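Local coordinates for protein haemagglutinin I (Physarum polycephalum, PDB 3A5P) that probably binds carbohydrates as a lectin and is named for agglutinating red cells, with a beta sandwich like that of legume lectins, at residues I56-G61 / F66-E71; I40-I45 / V86-G91; Y31-V34 / A38-T41; V5-N10 / A15-Y20. One frame throughout, in Å; residues are numbered along the deposited sequence. Where two conformers were deposited one is given.

Interaction 1: residues I56-G61 / F66-E71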
loop_
_atom_site.group_PDB
_atom_site.type_symbol
_atom_site.label_atom_id
_atom_site.label_comp_id
_atom_site.label_asym_id
_atom_site.label_seq_id
_atom_site.Cartn_x
_atom_site.Cartn_y
_atom_site.Cartn_z
ATOM N N ILE A 56 17.288 2.915 2.215
ATOM C CA ILE A 56 15.869 2.738 1.912
ATOM C C ILE A 56 15.336 1.733 2.938
ATOM O O ILE A 56 15.844 0.603 3.034
ATOM C CB ILE A 56 15.637 2.165 0.491
ATOM C CG1 ILE A 56 16.386 2.991 -0.566
ATOM C CG2 ILE A 56 14.091 2.137 0.180
ATOM C CD1 ILE A 56 16.493 2.286 -1.965
ATOM N N THR A 57 14.326 2.149 3.694
ATOM C CA THR A 57 13.666 1.289 4.679
ATOM C C THR A 57 12.470 0.588 4.045
ATOM O O THR A 57 11.745 1.178 3.248
ATOM C CB THR A 57 13.224 2.092 5.884
ATOM O OG1 THR A 57 14.395 2.657 6.484
ATOM C CG2 THR A 57 12.504 1.199 6.889
ATOM N N VAL A 58 12.319 -0.688 4.367
ATOM C CA VAL A 58 11.260 -1.507 3.782
ATOM C C VAL A 58 10.303 -1.944 4.880
ATOM O O VAL A 58 10.732 -2.503 5.915
ATOM C CB VAL A 58 11.858 -2.717 3.030
ATOM C CG1 VAL A 58 10.748 -3.607 2.420
ATOM C CG2 VAL A 58 12.805 -2.232 1.948
ATOM N N HIS A 59 9.013 -1.655 4.669
ATOM C CA HIS A 59 7.962 -2.178 5.531
ATOM C C HIS A 59 7.143 -3.244 4.803
ATOM O O HIS A 59 6.698 -3.046 3.656
ATOM C CB HIS A 59 7.060 -1.052 6.041
ATOM C CG HIS A 59 7.680 -0.251 7.136
ATOM N ND1 HIS A 59 8.577 0.762 6.896
ATOM C CD2 HIS A 59 7.552 -0.337 8.483
ATOM C CE1 HIS A 59 8.978 1.274 8.048
ATOM N NE2 HIS A 59 8.363 0.631 9.025
ATOM N N ASN A 60 6.969 -4.381 5.451
ATOM C CA ASN A 60 6.112 -5.444 4.919
ATOM C C ASN A 60 4.750 -5.304 5.610
ATOM O O ASN A 60 4.571 -5.716 6.766
ATOM C CB ASN A 60 6.769 -6.810 5.161
ATOM C CG ASN A 60 6.074 -7.948 4.420
ATOM O OD1 ASN A 60 5.117 -7.737 3.660
ATOM N ND2 ASN A 60 6.551 -9.167 4.654
ATOM N N GLY A 61 3.793 -4.675 4.917
ATOM C CA GLY A 61 2.556 -4.262 5.574
ATOM C C GLY A 61 2.935 -3.277 6.671
ATOM O O GLY A 61 3.658 -2.289 6.405
ATOM N N PHE A 66 13.315 -4.657 6.877
ATOM C CA PHE A 66 14.774 -4.433 6.893
ATOM C C PHE A 66 15.100 -3.110 6.239
ATOM O O PHE A 66 14.209 -2.449 5.690
ATOM C CB PHE A 66 15.562 -5.569 6.189
ATOM C CG PHE A 66 14.896 -6.112 4.938
ATOM C CD1 PHE A 66 14.913 -5.386 3.739
ATOM C CD2 PHE A 66 14.244 -7.353 4.963
ATOM C CE1 PHE A 66 14.284 -5.892 2.578
ATOM C CE2 PHE A 66 13.612 -7.863 3.812
ATOM C CZ PHE A 66 13.644 -7.130 2.619
ATOM N N GLN A 67 16.378 -2.741 6.256
ATOM C CA GLN A 67 16.819 -1.538 5.590
ATOM C C GLN A 67 17.890 -1.901 4.585
ATOM O O GLN A 67 18.740 -2.774 4.858
ATOM C CB GLN A 67 17.368 -0.549 6.614
ATOM C CG GLN A 67 17.652 0.836 6.056
ATOM C CD GLN A 67 18.084 1.800 7.165
ATOM O OE1 GLN A 67 19.280 1.966 7.414
ATOM N NE2 GLN A 67 17.108 2.388 7.864
ATOM N N LEU A 68 17.849 -1.220 3.441
ATOM C CA LEU A 68 18.793 -1.385 2.344
ATOM C C LEU A 68 19.704 -0.158 2.283
ATOM O O LEU A 68 19.283 0.948 2.628
ATOM C CB LEU A 68 18.037 -1.441 1.022
ATOM C CG LEU A 68 16.738 -2.273 0.942
ATOM C CD1 LEU A 68 15.923 -1.860 -0.282
ATOM C CD2 LEU A 68 17.102 -3.738 0.871
ATOM N N GLY A 69 20.929 -0.359 1.818
ATOM C CA GLY A 69 21.879 0.740 1.622
ATOM C C GLY A 69 22.252 0.899 0.160
ATOM O O GLY A 69 22.165 -0.062 -0.644
ATOM N N TYR A 70 22.664 2.109 -0.191
ATOM C CA TYR A 70 23.130 2.377 -1.545
ATOM C C TYR A 70 24.103 3.558 -1.609
ATOM O O TYR A 70 24.162 4.407 -0.707
ATOM C CB TYR A 70 21.938 2.573 -2.521
ATOM C CG TYR A 70 21.155 3.864 -2.346
ATOM C CD1 TYR A 70 21.503 5.019 -3.063
ATOM C CD2 TYR A 70 20.063 3.941 -1.460
ATOM C CE1 TYR A 70 20.797 6.206 -2.917
ATOM C CE2 TYR A 70 19.339 5.150 -1.297
ATOM C CZ TYR A 70 19.725 6.277 -2.032
ATOM O OH TYR A 70 19.053 7.466 -1.884
ATOM N N GLU A 71 24.884 3.561 -2.679
ATOM C CA GLU A 71 25.720 4.685 -3.048
ATOM C C GLU A 71 25.219 5.178 -4.398
ATOM O O GLU A 71 24.592 4.422 -5.148
ATOM C CB GLU A 71 27.183 4.238 -3.167
ATOM C CG GLU A 71 27.762 3.608 -1.916
ATOM C CD GLU A 71 27.915 4.594 -0.761
ATOM O OE1 GLU A 71 27.901 5.830 -1.008
ATOM O OE2 GLU A 71 28.043 4.120 0.386
#
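I56 and V58 pair with L68 and F66 through antiparallel backbone hydrogen bonds. L68 N reaches I56 O at 2.7 Å, almost straight at 177°, and I56 N returns a bond to L68 O at 2.8 Å. One pair further along, V58 N gives to F66 O at 2.9 Å; the reverse bond from F66 N to V58 O, 3.5 Å long, is weak, and V58 also has a backbone bond with A65, so the pairing runs on toward the turn. Between them T57 and Q67 form a non-hydrogen-bonded pair joined by their side chains: the extended Q67 chain brings NE2 within 3.1 Å of T57 OG1, 20° out of the amide plane. T57 OG1 also bonds to I45 O, while P47 O takes a second bond from Q67 NE2 and the backbone N atoms of T49 and V50 hold OE1, leaving the amide little freedom to turn. Apolar contacts line the other face. V58 CG2 sits 3.9 Å from L68 CD1 and 4.0 Å from F66 CE1, with V58 and F66 side by side. The side chains of I56 and Y70 cross at about a right angle, bringing Y70 CE2 to 3.7 Å from I56 CG1. This hairpin ends the five-stranded sheet: strand 63-70 is outermost, strand 54-60 is bonded to strand 40-43 on its other side, and strand 96-99 of the second sheet packs on F66 and L68.

Interaction 2: residues I40-I45 / V86-G91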
loop_
_atom_site.group_PDB
_atom_site.type_symbol
_atom_site.label_atom_id
_atom_site.label_comp_id
_atom_site.label_asym_id
_atom_site.label_seq_id
_atom_site.Cartn_x
_atom_site.Cartn_y
_atom_site.Cartn_z
ATOM N N ILE A 40 4.074 -3.593 0.119
ATOM C CA ILE A 40 5.416 -3.403 0.639
ATOM C C ILE A 40 5.757 -1.927 0.436
ATOM O O ILE A 40 5.712 -1.447 -0.691
ATOM C CB ILE A 40 6.437 -4.278 -0.137
ATOM C CG1 ILE A 40 6.010 -5.760 -0.144
ATOM C CG2 ILE A 40 7.904 -4.044 0.374
ATOM C CD1 ILE A 40 6.732 -6.559 -1.204
ATOM N N THR A 41 6.078 -1.215 1.519
ATOM C CA THR A 41 6.418 0.211 1.444
ATOM C C THR A 41 7.937 0.412 1.478
ATOM O O THR A 41 8.637 -0.198 2.288
ATOM C CB THR A 41 5.746 1.043 2.607
ATOM O OG1 THR A 41 4.327 0.859 2.566
ATOM C CG2 THR A 41 6.084 2.553 2.480
ATOM N N PHE A 42 8.431 1.237 0.564
ATOM C CA PHE A 42 9.833 1.647 0.526
ATOM C C PHE A 42 9.849 3.126 0.877
ATOM O O PHE A 42 9.119 3.905 0.279
ATOM C CB PHE A 42 10.403 1.480 -0.894
ATOM C CG PHE A 42 10.445 0.058 -1.374
ATOM C CD1 PHE A 42 11.661 -0.630 -1.421
ATOM C CD2 PHE A 42 9.282 -0.590 -1.792
ATOM C CE1 PHE A 42 11.710 -1.963 -1.865
ATOM C CE2 PHE A 42 9.321 -1.922 -2.226
ATOM C CZ PHE A 42 10.535 -2.601 -2.274
ATOM N N SER A 43 10.668 3.518 1.840
ATOM C CA SER A 43 10.687 4.932 2.258
ATOM C C SER A 43 11.952 5.268 3.033
ATOM O O SER A 43 12.731 4.377 3.388
ATOM C CB SER A 43 9.430 5.273 3.092
ATOM O OG SER A 43 9.476 4.681 4.387
ATOM N N GLU A 44 12.118 6.552 3.319
ATOM C CA GLU A 44 13.271 7.041 4.060
ATOM C C GLU A 44 13.018 7.167 5.571
ATOM O O GLU A 44 13.577 8.049 6.226
ATOM C CB GLU A 44 13.783 8.340 3.412
ATOM C CG GLU A 44 14.292 8.082 2.008
ATOM C CD GLU A 44 15.021 9.252 1.359
ATOM O OE1 GLU A 44 14.985 10.388 1.898
ATOM O OE2 GLU A 44 15.603 9.031 0.269
ATOM N N ILE A 45 12.219 6.264 6.138
ATOM C CA ILE A 45 12.006 6.255 7.602
ATOM C C ILE A 45 13.283 5.820 8.319
ATOM O O ILE A 45 13.810 4.742 8.061
ATOM C CB ILE A 45 10.804 5.376 8.013
ATOM C CG1 ILE A 45 9.513 6.049 7.536
ATOM C CG2 ILE A 45 10.763 5.161 9.548
ATOM C CD1 ILE A 45 8.315 5.142 7.547
ATOM N N VAL A 86 9.822 -12.768 -2.101
ATOM C CA VAL A 86 10.351 -11.524 -2.641
ATOM C C VAL A 86 11.801 -11.393 -2.207
ATOM O O VAL A 86 12.092 -11.484 -1.017
ATOM C CB VAL A 86 9.564 -10.276 -2.147
ATOM C CG1 VAL A 86 9.895 -9.052 -3.044
ATOM C CG2 VAL A 86 8.056 -10.547 -2.146
ATOM N N SER A 87 12.691 -11.193 -3.172
ATOM C CA SER A 87 14.082 -10.877 -2.893
ATOM C C SER A 87 14.328 -9.430 -3.288
ATOM O O SER A 87 14.062 -9.066 -4.427
ATOM C CB SER A 87 15.002 -11.801 -3.691
ATOM O OG SER A 87 16.363 -11.474 -3.467
ATOM N N ILE A 88 14.837 -8.623 -2.346
ATOM C CA ILE A 88 15.081 -7.196 -2.591
ATOM C C ILE A 88 16.560 -6.862 -2.444
ATOM O O ILE A 88 17.175 -7.200 -1.440
ATOM C CB ILE A 88 14.241 -6.298 -1.647
ATOM C CG1 ILE A 88 12.753 -6.699 -1.737
ATOM C CG2 ILE A 88 14.440 -4.829 -2.005
ATOM C CD1 ILE A 88 11.854 -6.074 -0.673
ATOM N N SER A 89 17.120 -6.229 -3.468
ATOM C CA SER A 89 18.537 -5.931 -3.482
ATOM C C SER A 89 18.803 -4.559 -4.093
ATOM O O SER A 89 18.066 -4.116 -4.977
ATOM C CB SER A 89 19.285 -7.008 -4.274
ATOM O OG SER A 89 20.671 -6.680 -4.312
ATOM N N THR A 90 19.860 -3.898 -3.625
ATOM C CA THR A 90 20.323 -2.638 -4.228
ATOM C C THR A 90 21.689 -2.808 -4.913
ATOM O O THR A 90 22.196 -1.881 -5.558
ATOM C CB THR A 90 20.503 -1.539 -3.160
ATOM O OG1 THR A 90 21.342 -2.060 -2.118
ATOM C CG2 THR A 90 19.153 -1.133 -2.554
ATOM N N GLY A 91 22.300 -3.977 -4.749
ATOM C CA GLY A 91 23.685 -4.159 -5.202
ATOM C C GLY A 91 24.711 -3.774 -4.150
ATOM O O GLY A 91 25.917 -3.859 -4.396
#
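The core between the two sheets of the beta sandwich closes here, where F42 and I40 of strand 40-43 meet I88 and V86 of strand 85-89. The backbones stand well apart, F42 CA lying 10.7 Å from I88 CA, and the gap is bridged by side chains alone. F42 and I88 approach from opposite directions. The isoleucine meets the phenyl ring with two branches: its CG2 lies at the edge, near the ring plane, 4.0 Å from F42 CE1; its CD1, well off that plane, lies 4.0 Å from F42 CZ. With CG1 of I88 beside the backbone N (chi1 -53°), CG2 is left anti to that nitrogen, and this fork faces the far end of the phenylalanine. A looser pair lies two residues along each strand, where the end of I40, its CD1, comes 4.3 Å from V86 CG2. All four side chains are buried and apolar, and neighbours fill in around them: I56 and V58 press on F42, while F66, L68 and L98 pack against I88. At the end of strand 85-89, S89 OG accepts from G91 N at 3.2 Å, an ST turn. T90 OG1 bonds to G69 O and F92 N in the same bend and ties it to strand 63-70. Two sheets facing each other across a core of aliphatic and aromatic side chains make a beta sandwich, here consistent with a minimal form of the legume-lectin fold.

Interaction 3: residues Y31-V34 / A38-T41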
loop_
_atom_site.group_PDB
_atom_site.type_symbol
_atom_site.label_atom_id
_atom_site.label_comp_id
_atom_site.label_asym_id
_atom_site.label_seq_id
_atom_site.Cartn_x
_atom_site.Cartn_y
_atom_site.Cartn_z
ATOM N N TYR A 31 5.402 2.135 -3.261
ATOM C CA TYR A 31 4.556 1.049 -2.749
ATOM C C TYR A 31 4.506 -0.020 -3.811
ATOM O O TYR A 31 4.092 0.253 -4.952
ATOM C CB TYR A 31 3.151 1.596 -2.447
ATOM C CG TYR A 31 3.155 2.714 -1.421
ATOM C CD1 TYR A 31 3.085 2.426 -0.055
ATOM C CD2 TYR A 31 3.268 4.044 -1.808
ATOM C CE1 TYR A 31 3.102 3.429 0.894
ATOM C CE2 TYR A 31 3.299 5.077 -0.852
ATOM C CZ TYR A 31 3.203 4.756 0.494
ATOM O OH TYR A 31 3.232 5.757 1.438
ATOM N N VAL A 32 4.970 -1.221 -3.467
ATOM C CA VAL A 32 4.821 -2.356 -4.376
ATOM C C VAL A 32 3.613 -3.163 -3.924
ATOM O O VAL A 32 3.573 -3.657 -2.785
ATOM C CB VAL A 32 6.091 -3.251 -4.463
ATOM C CG1 VAL A 32 5.823 -4.452 -5.367
ATOM C CG2 VAL A 32 7.240 -2.448 -5.030
ATOM N N THR A 33 2.640 -3.279 -4.823
ATOM C CA THR A 33 1.355 -3.872 -4.497
ATOM C C THR A 33 1.170 -5.190 -5.237
ATOM O O THR A 33 1.565 -5.309 -6.392
ATOM C CB THR A 33 0.180 -2.917 -4.848
ATOM O OG1 THR A 33 0.207 -2.604 -6.263
ATOM C CG2 THR A 33 0.262 -1.631 -3.975
ATOM N N VAL A 34 0.601 -6.175 -4.548
ATOM C CA VAL A 34 0.276 -7.480 -5.159
ATOM C C VAL A 34 -1.115 -7.826 -4.663
ATOM O O VAL A 34 -1.353 -7.909 -3.439
ATOM C CB VAL A 34 1.268 -8.616 -4.718
ATOM C CG1 VAL A 34 0.909 -9.949 -5.423
ATOM C CG2 VAL A 34 2.717 -8.229 -4.997
ATOM N N ALA A 38 -0.689 -7.452 1.543
ATOM C CA ALA A 38 -0.324 -6.131 2.065
ATOM C C ALA A 38 0.753 -5.483 1.189
ATOM O O ALA A 38 1.690 -6.175 0.748
ATOM C CB ALA A 38 0.132 -6.245 3.504
ATOM N N PRO A 39 0.613 -4.162 0.893
ATOM C CA PRO A 39 1.664 -3.474 0.145
ATOM C C PRO A 39 2.998 -3.530 0.888
ATOM O O PRO A 39 3.029 -3.573 2.127
ATOM C CB PRO A 39 1.163 -2.018 0.055
ATOM C CG PRO A 39 -0.352 -2.136 0.171
ATOM C CD PRO A 39 -0.533 -3.275 1.180
ATOM N N ILE A 40 4.074 -3.593 0.119
ATOM C CA ILE A 40 5.416 -3.403 0.639
ATOM C C ILE A 40 5.757 -1.927 0.436
ATOM O O ILE A 40 5.712 -1.447 -0.691
ATOM C CB ILE A 40 6.437 -4.278 -0.137
ATOM C CG1 ILE A 40 6.010 -5.760 -0.144
ATOM C CG2 ILE A 40 7.904 -4.044 0.374
ATOM C CD1 ILE A 40 6.732 -6.559 -1.204
ATOM N N THR A 41 6.078 -1.215 1.519
ATOM C CA THR A 41 6.418 0.211 1.444
ATOM C C THR A 41 7.937 0.412 1.478
ATOM O O THR A 41 8.637 -0.198 2.288
ATOM C CB THR A 41 5.746 1.043 2.607
ATOM O OG1 THR A 41 4.327 0.859 2.566
ATOM C CG2 THR A 41 6.084 2.553 2.480
HETATM O O HOH W 1 2.472 -6.229 -1.923
#
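The Y31 ring lies alongside T41, both side chains pointing the same way from neighbouring strands, with the threonine branches meeting one side of the ring obliquely. T41 OG1 is 3.3 Å from Y31 CD1, and T41 CG2 is 3.5 Å from Y31 CE1; the hydroxyl is equally near CD1 and CE1, and the methyl is nearer CE1. With CG beside its own backbone N (chi1 -59°), the tyrosine ring leans to T41. The face of the sheet carrying these two residues packs on the second subunit: Y31 touches T33 of the other subunit, T33 touches its Y31, and T41 meets its L103. Further along, the side chains of T33 and P39 cross obliquely, with T33 CG2 4.1 Å from P39 CB, while T33 OG1 is bonded to A18 O. The backbones are joined through the V32-I40 pair. V32 N gives to I40 O at 2.9 Å (161°), in the carbonyl plane, and I40 N gives to V32 O, also at 2.9 Å (165°). I40 O receives a further CA-H contact from Y31 CA at 3.4 Å. Toward the turn a water joins the two chains, donating to V32 O at 2.9 Å and to A38 O at 2.8 Å. More acceptors surround it than it has protons, so its bonds are probably shared. V32 O has a backbone N-H and probably a share of the water, consistent with its carbonyl being satisfied where direct pairing stops.

Interaction 4: residues V5-N10 / A15-Y20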
loop_
_atom_site.group_PDB
_atom_site.type_symbol
_atom_site.label_atom_id
_atom_site.label_comp_id
_atom_site.label_asym_id
_atom_site.label_seq_id
_atom_site.Cartn_x
_atom_site.Cartn_y
_atom_site.Cartn_z
ATOM N N VAL A 5 12.642 2.064 -7.676
ATOM C CA VAL A 5 12.299 0.677 -7.380
ATOM C C VAL A 5 12.039 -0.043 -8.709
ATOM O O VAL A 5 11.236 0.429 -9.545
ATOM C CB VAL A 5 11.050 0.535 -6.458
ATOM C CG1 VAL A 5 10.757 -0.946 -6.189
ATOM C CG2 VAL A 5 11.261 1.277 -5.125
ATOM N N GLN A 6 12.744 -1.159 -8.909
ATOM C CA GLN A 6 12.547 -2.026 -10.084
ATOM C C GLN A 6 11.827 -3.289 -9.650
ATOM O O GLN A 6 12.108 -3.833 -8.594
ATOM C CB GLN A 6 13.887 -2.418 -10.687
ATOM C CG GLN A 6 14.519 -1.308 -11.509
ATOM C CD GLN A 6 13.842 -1.171 -12.853
ATOM O OE1 GLN A 6 13.611 -2.173 -13.563
ATOM N NE2 GLN A 6 13.494 0.055 -13.210
ATOM N N ILE A 7 10.902 -3.771 -10.467
ATOM C CA ILE A 7 10.171 -4.990 -10.103
ATOM C C ILE A 7 10.384 -6.061 -11.175
ATOM O O ILE A 7 10.265 -5.785 -12.378
ATOM C CB ILE A 7 8.664 -4.711 -9.814
ATOM C CG1 ILE A 7 7.997 -4.032 -11.018
ATOM C CG2 ILE A 7 8.498 -3.860 -8.518
ATOM C CD1 ILE A 7 6.474 -3.999 -10.971
ATOM N N VAL A 8 10.766 -7.259 -10.735
ATOM C CA VAL A 8 11.005 -8.381 -11.651
ATOM C C VAL A 8 10.001 -9.450 -11.277
ATOM O O VAL A 8 10.010 -9.938 -10.143
ATOM C CB VAL A 8 12.468 -8.936 -11.558
ATOM C CG1 VAL A 8 12.649 -10.144 -12.443
ATOM C CG2 VAL A 8 13.504 -7.849 -11.915
ATOM N N ASP A 9 9.122 -9.775 -12.226
ATOM C CA ASP A 9 8.044 -10.719 -11.996
ATOM C C ASP A 9 8.426 -12.116 -12.495
ATOM O O ASP A 9 8.227 -12.447 -13.668
ATOM C CB ASP A 9 6.779 -10.224 -12.702
ATOM C CG ASP A 9 5.566 -11.129 -12.471
ATOM O OD1 ASP A 9 5.626 -12.072 -11.656
ATOM O OD2 ASP A 9 4.533 -10.880 -13.122
ATOM N N ASN A 10 8.995 -12.920 -11.607
ATOM C CA ASN A 10 9.239 -14.331 -11.917
ATOM C C ASN A 10 8.235 -15.240 -11.225
ATOM O O ASN A 10 8.527 -16.402 -10.926
ATOM C CB ASN A 10 10.678 -14.736 -11.592
ATOM C CG ASN A 10 11.677 -14.088 -12.524
ATOM O OD1 ASN A 10 11.347 -13.764 -13.670
ATOM N ND2 ASN A 10 12.877 -13.827 -12.024
ATOM N N ALA A 15 -0.594 -8.569 -14.079
ATOM C CA ALA A 15 -1.204 -7.295 -13.692
ATOM C C ALA A 15 -1.585 -7.245 -12.217
ATOM O O ALA A 15 -2.023 -6.207 -11.739
ATOM C CB ALA A 15 -2.423 -6.966 -14.574
ATOM N N ASN A 16 -1.411 -8.354 -11.494
ATOM C CA ASN A 16 -1.607 -8.348 -10.041
ATOM C C ASN A 16 -0.516 -7.572 -9.325
ATOM O O ASN A 16 -0.711 -7.140 -8.181
ATOM C CB ASN A 16 -1.673 -9.760 -9.455
ATOM C CG ASN A 16 -2.951 -10.495 -9.855
ATOM O OD1 ASN A 16 -4.022 -9.903 -9.895
ATOM N ND2 ASN A 16 -2.834 -11.790 -10.139
ATOM N N LEU A 17 0.618 -7.406 -9.998
ATOM C CA LEU A 17 1.813 -6.805 -9.404
ATOM C C LEU A 17 2.050 -5.428 -10.024
ATOM O O LEU A 17 2.086 -5.290 -11.257
ATOM C CB LEU A 17 3.043 -7.699 -9.626
ATOM C CG LEU A 17 4.445 -7.102 -9.381
ATOM C CD1 LEU A 17 4.630 -6.714 -7.902
ATOM C CD2 LEU A 17 5.533 -8.062 -9.831
ATOM N N ALA A 18 2.171 -4.410 -9.170
ATOM C CA ALA A 18 2.451 -3.058 -9.659
ATOM C C ALA A 18 3.147 -2.169 -8.631
ATOM O O ALA A 18 2.960 -2.319 -7.423
ATOM C CB ALA A 18 1.171 -2.378 -10.123
ATOM N N LEU A 19 3.894 -1.202 -9.141
ATOM C CA LEU A 19 4.519 -0.167 -8.308
ATOM C C LEU A 19 3.742 1.152 -8.438
ATOM O O LEU A 19 3.405 1.568 -9.557
ATOM C CB LEU A 19 5.959 0.052 -8.772
ATOM C CG LEU A 19 6.781 1.196 -8.157
ATOM C CD1 LEU A 19 7.160 0.909 -6.705
ATOM C CD2 LEU A 19 8.041 1.438 -9.022
ATOM N N TYR A 20 3.480 1.797 -7.298
ATOM C CA TYR A 20 2.884 3.150 -7.231
ATOM C C TYR A 20 3.641 4.044 -6.222
ATOM O O TYR A 20 3.911 3.620 -5.089
ATOM C CB TYR A 20 1.419 3.090 -6.785
ATOM C CG TYR A 20 0.556 2.229 -7.679
ATOM C CD1 TYR A 20 0.205 2.662 -8.956
ATOM C CD2 TYR A 20 0.146 0.963 -7.271
ATOM C CE1 TYR A 20 -0.550 1.864 -9.817
ATOM C CE2 TYR A 20 -0.641 0.157 -8.119
ATOM C CZ TYR A 20 -0.986 0.616 -9.378
ATOM O OH TYR A 20 -1.726 -0.169 -10.248
#
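V5 and L19 cross obliquely, D9 slides past L17 in the opposite direction and, in the conformer given, I7 and L17 reach toward each other tip to tip. The two strands run almost exactly antiparallel, at 176°, but their axes stay 8.2 Å apart and side chains make the contact. The two methyls of L19 divide between V5 CB, 3.9 Å from L19 CD1, and V5 O, 3.4 Å from L19 CD2, a close methyl-to-carbonyl approach. L19 can extend this far because its CG stands anti to the backbone N (chi1 173°), and L17 is built in the same way (chi1 166°). The leucine at 17 serves two partners. Its CD2 packs 3.8 Å from D9 CB and 4.0 Å from D9 CG, lying against the base of the carboxylate, while its CG is 4.0 Å from I7 CD1. The last distance belongs to one of two modelled conformers of I7 and is correspondingly less certain. The acidic end of D9 turns to the connecting turn instead, where OD1 takes the backbone N-H groups of A11 and L13 and OD2 that of G14. Three such donors would probably stabilise the negative charge and hold the turn that reverses the chain. V32 and V34 of strand 30-34 back L17 from within its own sheet. Because strand 3-10 borders one sheet and strand 17-20 the other, the arrangement is that of a beta sandwich closing along its side, with a short chain crossing from sheet to sheet.

In the fold
Interactions 1 and 3 are hairpins of the five-stranded sheet, joined where H59 N bonds to T41 O (2.8 Å) and G61 N to P39 O (3.1 Å). Interactions 2 and 4 connect that sheet to the four-stranded one. Interaction 2 shares I40 and T41 with interaction 3 and lies centrally, its centre about 4 Å from that of interaction 1 and about 10 Å from that of interaction 3. Interaction 4 closes the side of the sandwich, about 17 Å, centre to centre, from interaction 1, yet V5 CG2 still reaches F42 CG of interaction 2 at 4.0 Å. None of the four contacts includes a bound sugar; together they build the sandwich itself.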